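Local coordinates for protein nickel-dependent hydrogenase large subunit (Allochromatium vinosum, PDB 3MYR) that carries the nickel-iron centre of a heterodimeric [NiFe] hydrogenase that oxidises H2 and passes the electrons to an acceptor, at residues L228-D231 and S232-N235; V441-M444 and Q445-D449. All blocks are in the same frame, centred on the assembly; numbering follows the deposited sequence.

Contact 1: residues L228-D231 and S232-N235; sequences LDSD and SALN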
ATOM      1  N   LEU B 228     -14.042   3.640  29.710  1.00 22.31           N
ATOM      2  CA  LEU B 228     -15.441   3.427  29.453  1.00 22.41           C
ATOM      3  C   LEU B 228     -16.290   4.632  29.849  1.00 23.91           C
ATOM      4  O   LEU B 228     -17.481   4.687  29.488  1.00 23.82           O
ATOM      5  CB  LEU B 228     -15.894   2.252  30.295  1.00 22.06           C
ATOM      6  CG  LEU B 228     -15.672   0.848  29.690  1.00 24.56           C
ATOM      7  CD1 LEU B 228     -14.920   0.634  28.366  1.00 21.88           C
ATOM      8  CD2 LEU B 228     -15.812  -0.387  30.676  1.00 23.58           C
ATOM      9  N   ASP B 229     -15.744   5.488  30.730  1.00 22.00           N
ATOM     10  CA  ASP B 229     -16.529   6.591  31.270  1.00 22.54           C
ATOM     11  C   ASP B 229     -16.107   7.910  30.689  1.00 22.20           C
ATOM     12  O   ASP B 229     -16.367   8.945  31.241  1.00 22.18           O
ATOM     13  CB  ASP B 229     -16.474   6.529  32.793  1.00 22.37           C
ATOM     14  CG  ASP B 229     -17.171   5.232  33.282  1.00 28.95           C
ATOM     15  OD1 ASP B 229     -16.459   4.349  33.787  1.00 32.97           O
ATOM     16  OD2 ASP B 229     -18.398   5.009  32.990  1.00 28.23           O
ATOM     17  N   SER B 230     -15.515   7.872  29.498  1.00 22.40           N
ATOM     18  CA  SER B 230     -14.998   9.089  28.937  1.00 21.90           C
ATOM     19  C   SER B 230     -15.619   9.404  27.582  1.00 21.15           C
ATOM     20  O   SER B 230     -15.753   8.539  26.740  1.00 18.58           O
ATOM     21  CB  SER B 230     -13.482   8.923  28.684  1.00 21.89           C
ATOM     22  OG  SER B 230     -12.956  10.056  28.054  1.00 22.81           O
ATOM     23  N   ASP B 231     -15.729  10.699  27.319  1.00 21.94           N
ATOM     24  CA  ASP B 231     -16.110  11.207  26.021  1.00 23.84           C
ATOM     25  C   ASP B 231     -14.997  11.248  25.019  1.00 23.30           C
ATOM     26  O   ASP B 231     -15.276  11.652  23.899  1.00 23.52           O
ATOM     27  CB  ASP B 231     -16.771  12.613  26.074  1.00 21.93           C
ATOM     28  CG  ASP B 231     -15.731  13.810  26.314  1.00 28.22           C
ATOM     29  OD1 ASP B 231     -14.610  13.607  26.901  1.00 28.83           O
ATOM     30  OD2 ASP B 231     -16.042  14.977  25.894  1.00 26.52           O
ATOM     31  N   SER B 232     -13.776  10.872  25.389  1.00 21.00           N
ATOM     32  CA  SER B 232     -12.616  11.063  24.474  1.00 20.26           C
ATOM     33  C   SER B 232     -11.666   9.847  24.462  1.00 22.84           C
ATOM     34  O   SER B 232     -10.373   9.999  24.454  1.00 26.70           O
ATOM     35  CB  SER B 232     -11.786  12.259  24.927  1.00 19.27           C
ATOM     36  OG  SER B 232     -10.650  12.422  24.050  1.00 23.20           O
ATOM     37  N   ALA B 233     -12.238   8.677  24.690  1.00 21.28           N
ATOM     38  CA  ALA B 233     -11.481   7.432  24.752  1.00 21.75           C
ATOM     39  C   ALA B 233     -12.335   6.308  24.160  1.00 21.79           C
ATOM     40  O   ALA B 233     -13.517   6.462  23.949  1.00 21.53           O
ATOM     41  CB  ALA B 233     -11.136   7.069  26.218  1.00 20.02           C
ATOM     42  N   LEU B 234     -11.731   5.147  23.958  1.00 23.81           N
ATOM     43  CA  LEU B 234     -12.504   3.974  23.509  1.00 24.09           C
ATOM     44  C   LEU B 234     -13.418   3.572  24.642  1.00 24.06           C
ATOM     45  O   LEU B 234     -12.935   3.357  25.763  1.00 24.09           O
ATOM     46  CB  LEU B 234     -11.571   2.838  23.253  1.00 23.93           C
ATOM     47  CG  LEU B 234     -10.847   2.697  21.930  1.00 29.11           C
ATOM     48  CD1 LEU B 234     -11.319   3.489  20.638  1.00 28.82           C
ATOM     49  CD2 LEU B 234      -9.366   2.258  21.976  1.00 27.02           C
ATOM     50  N   ASN B 235     -14.718   3.478  24.363  1.00 22.44           N
ATOM     51  CA  ASN B 235     -15.740   3.209  25.373  1.00 21.87           C
ATOM     52  C   ASN B 235     -16.757   2.230  24.715  1.00 23.33           C
ATOM     53  O   ASN B 235     -16.472   1.669  23.610  1.00 23.35           O
ATOM     54  CB  ASN B 235     -16.397   4.512  25.866  1.00 20.31           C
ATOM     55  CG  ASN B 235     -16.972   5.356  24.726  1.00 25.70           C
ATOM     56  OD1 ASN B 235     -17.033   6.594  24.797  1.00 32.32           O
ATOM     57  ND2 ASN B 235     -17.335   4.697  23.659  1.00 18.52           N
TER
HETATM   58  O   HOH W   1     -14.993   8.483  22.669  1.00 28.97           O

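Contact 2: residues V441-M444 and Q445-D449; sequences VDAM and QGWYD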
ATOM      1  N   VAL B 441      -9.937 -13.339   8.878  1.00 22.34           N
ATOM      2  CA  VAL B 441     -11.218 -12.781   9.248  1.00 25.37           C
ATOM      3  C   VAL B 441     -11.904 -13.578  10.382  1.00 26.97           C
ATOM      4  O   VAL B 441     -12.412 -12.960  11.278  1.00 28.81           O
ATOM      5  CB  VAL B 441     -12.178 -12.543   8.026  1.00 24.77           C
ATOM      6  CG1 VAL B 441     -13.020 -13.782   7.736  1.00 21.31           C
ATOM      7  CG2 VAL B 441     -13.003 -11.385   8.316  1.00 26.70           C
ATOM      8  N   ASP B 442     -11.771 -14.904  10.416  1.00 26.76           N
ATOM      9  CA  ASP B 442     -12.223 -15.703  11.545  1.00 28.60           C
ATOM     10  C   ASP B 442     -11.439 -15.397  12.802  1.00 28.16           C
ATOM     11  O   ASP B 442     -12.005 -15.452  13.837  1.00 29.34           O
ATOM     12  CB  ASP B 442     -12.127 -17.226  11.276  1.00 29.81           C
ATOM     13  CG  ASP B 442     -13.097 -17.690  10.162  1.00 35.64           C
ATOM     14  OD1 ASP B 442     -13.008 -18.865   9.717  1.00 40.89           O
ATOM     15  OD2 ASP B 442     -13.984 -16.881   9.760  1.00 33.54           O
ATOM     16  N   ALA B 443     -10.147 -15.080  12.714  1.00 26.49           N
ATOM     17  CA  ALA B 443      -9.372 -14.801  13.930  1.00 25.77           C
ATOM     18  C   ALA B 443      -9.754 -13.464  14.632  1.00 25.14           C
ATOM     19  O   ALA B 443      -9.484 -13.297  15.841  1.00 24.24           O
ATOM     20  CB  ALA B 443      -7.886 -14.787  13.609  1.00 25.23           C
ATOM     21  N   MET B 444     -10.282 -12.511  13.850  1.00 25.52           N
ATOM     22  CA  MET B 444     -10.602 -11.175  14.330  1.00 23.37           C
ATOM     23  C   MET B 444     -11.526 -11.234  15.515  1.00 23.72           C
ATOM     24  O   MET B 444     -11.350 -10.435  16.404  1.00 23.89           O
ATOM     25  CB  MET B 444     -11.285 -10.299  13.255  1.00 21.43           C
ATOM     26  CG  MET B 444     -10.388  -9.967  12.014  1.00 24.43           C
ATOM     27  SD  MET B 444      -9.179  -8.727  12.413  1.00 28.37           S
ATOM     28  CE  MET B 444     -10.270  -7.245  12.439  1.00 20.15           C
ATOM     29  N   GLN B 445     -12.537 -12.117  15.496  1.00 23.45           N
ATOM     30  CA  GLN B 445     -13.512 -12.209  16.569  1.00 27.85           C
ATOM     31  C   GLN B 445     -12.794 -12.608  17.872  1.00 27.85           C
ATOM     32  O   GLN B 445     -13.068 -12.042  18.910  1.00 30.01           O
ATOM     33  CB  GLN B 445     -14.693 -13.188  16.280  1.00 28.01           C
ATOM     34  CG  GLN B 445     -15.924 -13.021  17.305  1.00 33.58           C
ATOM     35  CD  GLN B 445     -16.534 -11.554  17.314  1.00 39.38           C
ATOM     36  OE1 GLN B 445     -16.801 -10.943  18.376  1.00 38.38           O
ATOM     37  NE2 GLN B 445     -16.714 -11.005  16.144  1.00 35.93           N
ATOM     38  N   GLY B 446     -11.781 -13.465  17.786  1.00 27.22           N
ATOM     39  CA  GLY B 446     -11.122 -13.957  18.994  1.00 26.96           C
ATOM     40  C   GLY B 446     -10.347 -12.797  19.627  1.00 26.31           C
ATOM     41  O   GLY B 446     -10.360 -12.620  20.842  1.00 26.93           O
ATOM     42  N   TRP B 447      -9.729 -11.950  18.810  1.00 23.47           N
ATOM     43  CA  TRP B 447      -8.912 -10.880  19.415  1.00 24.22           C
ATOM     44  C   TRP B 447      -9.811  -9.785  19.979  1.00 23.40           C
ATOM     45  O   TRP B 447      -9.522  -9.222  21.052  1.00 23.16           O
ATOM     46  CB  TRP B 447      -7.958 -10.233  18.404  1.00 22.39           C
ATOM     47  CG  TRP B 447      -6.989 -11.184  17.812  1.00 27.32           C
ATOM     48  CD1 TRP B 447      -6.151 -12.081  18.490  1.00 24.46           C
ATOM     49  CD2 TRP B 447      -6.619 -11.260  16.415  1.00 23.51           C
ATOM     50  NE1 TRP B 447      -5.352 -12.745  17.554  1.00 24.59           N
ATOM     51  CE2 TRP B 447      -5.621 -12.270  16.295  1.00 24.92           C
ATOM     52  CE3 TRP B 447      -7.032 -10.573  15.265  1.00 23.52           C
ATOM     53  CZ2 TRP B 447      -5.094 -12.643  15.074  1.00 26.54           C
ATOM     54  CZ3 TRP B 447      -6.469 -10.926  14.054  1.00 24.32           C
ATOM     55  CH2 TRP B 447      -5.491 -11.934  13.973  1.00 22.91           C
ATOM     56  N   TYR B 448     -10.909  -9.507  19.279  1.00 22.58           N
ATOM     57  CA  TYR B 448     -11.899  -8.543  19.772  1.00 24.43           C
ATOM     58  C   TYR B 448     -12.484  -8.988  21.153  1.00 25.49           C
ATOM     59  O   TYR B 448     -12.544  -8.177  22.143  1.00 23.54           O
ATOM     60  CB  TYR B 448     -13.031  -8.350  18.756  1.00 24.34           C
ATOM     61  CG  TYR B 448     -14.134  -7.417  19.263  1.00 25.69           C
ATOM     62  CD1 TYR B 448     -14.006  -6.047  19.117  1.00 22.13           C
ATOM     63  CD2 TYR B 448     -15.309  -7.921  19.872  1.00 27.13           C
ATOM     64  CE1 TYR B 448     -15.000  -5.170  19.594  1.00 20.43           C
ATOM     65  CE2 TYR B 448     -16.332  -7.068  20.336  1.00 29.29           C
ATOM     66  CZ  TYR B 448     -16.145  -5.692  20.212  1.00 30.77           C
ATOM     67  OH  TYR B 448     -17.107  -4.817  20.632  1.00 27.33           O
ATOM     68  N   ASP B 449     -12.934 -10.241  21.209  1.00 25.36           N
ATOM     69  CA  ASP B 449     -13.499 -10.765  22.449  1.00 26.47           C
ATOM     70  C   ASP B 449     -12.438 -10.730  23.531  1.00 26.33           C
ATOM     71  O   ASP B 449     -12.743 -10.527  24.689  1.00 27.60           O
ATOM     72  CB  ASP B 449     -13.975 -12.234  22.295  1.00 28.79           C
ATOM     73  CG  ASP B 449     -15.171 -12.362  21.393  1.00 35.02           C
ATOM     74  OD1 ASP B 449     -15.914 -11.332  21.199  1.00 38.32           O
ATOM     75  OD2 ASP B 449     -15.376 -13.494  20.873  1.00 39.86           O
TER
HETATM   76  O   HOH W   2     -14.402 -13.258  12.858  1.00 45.58           O

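Contact 1: residues L228-D231 and S232-N235
Ser230 and Ser232 close an ST turn at the far end of a loop that doubles back on itself. The evidence is a single bond: Ser232 N donates to Ser230 OG over 2.9 Å, with an N-H...O angle of 163°. Followed outward, the Ser230 side chain first lays its CB against the methyl of Ala233, CB to CB 3.9 Å. Its OG then bends forward along the chain, because chi1 of 176° places the hydroxyl opposite the backbone N and beside the carbonyl carbon, where the amide of the second residue on can reach it. The same oxygen is hydrogen-bonded to Lys209 O of the small subunit; it thus receives the turn's N-H and, as its partner there is a carbonyl, gives its own proton across the interface. Ser232 OG likewise bonds to Tyr189 OH of the small subunit.

At the mouth of the loop the chain nearly returns to its start: CA of Leu228 and CA of Asn235 stand 4.1 Å apart. There Leu228 CD1 lies 4.0 Å from Asn235 CA, while Asn235 CB rests 3.8 Å from Leu228 O. A water donates to Ala233 O at 2.8 Å, and weakly to Asp231 O, bridging the two limbs.

The loop links helix 203-209 to helix 236-265. The Leu234 side chain packs on Ile207 and Phe208 of the first helix, Asn235 occupies the N-cap position of the second, and the serines face the small subunit.

Contact 2: residues V441-M444 and Q445-D449
The Trp447 indole has Ala443 on one face and Met444 at its edge. Ala443 CB sits 4.0 Å from the centroid of the six-membered ring and 22° off its normal, a CH-pi contact, and Ala443 O lies over the same face, nearer the rim. Met444 SD comes in the ring plane, 3.9 Å from Trp447 CZ3, as a Met-aromatic contact at the edge. Its chi1 of -65° sets CG beside the backbone N, and the bend at chi2 (-76°) brings the sulfur there. All three residues lie within helix 426-456, Ala443 and Trp447 as an i, i+4 pair and Met444 three residues before Trp447; Met444 and Trp447 both touch Leu94 of helix 86-112.

Beneath the side chains runs helical bonding. Trp447 N donates to Ala443 O at 3.3 Å, and Gly446 N adds a weak bond to that oxygen. Tyr448 N meets Met444 O at 3.1 Å. Two residues before Ala443 the pattern opens: Val441 O and Gln445 N are 4.3 Å apart, and a water donates to Val441 O at 2.6 Å and weakly accepts from Gln445 N.

With an alanine at Trp447, the Ala443 methyl and the Met444 sulfur would probably lose their aromatic partner, opening a gap against Leu94.

Chemically, then, the side-chain contact rests on dispersion and ring polarisability, whereas the polar contacts between the two segments run through the backbone and one water; Asp442 and Tyr448 find their polar partners outside.

In the fold
Helix 236-265 joins the two contacts. Contact 1 ends on the residue that precedes it, and contact 2, on helix 426-456, packs against its first turns: Tyr448 touches Val242, Arg243 and Ile246, and its hydroxyl is bonded to Leu239 O. The contacts do not touch; their centres are 22 Å apart and their nearest atoms about 7 Å. They differ in surroundings, since contact 1 meets the small subunit whereas no other chain of the assembly touches contact 2. Neither lies at the nickel-iron centre or the magnesium site. Within contact 1, the Ser232 side chain is about 13 Å from the bound Fe3-S4 cluster.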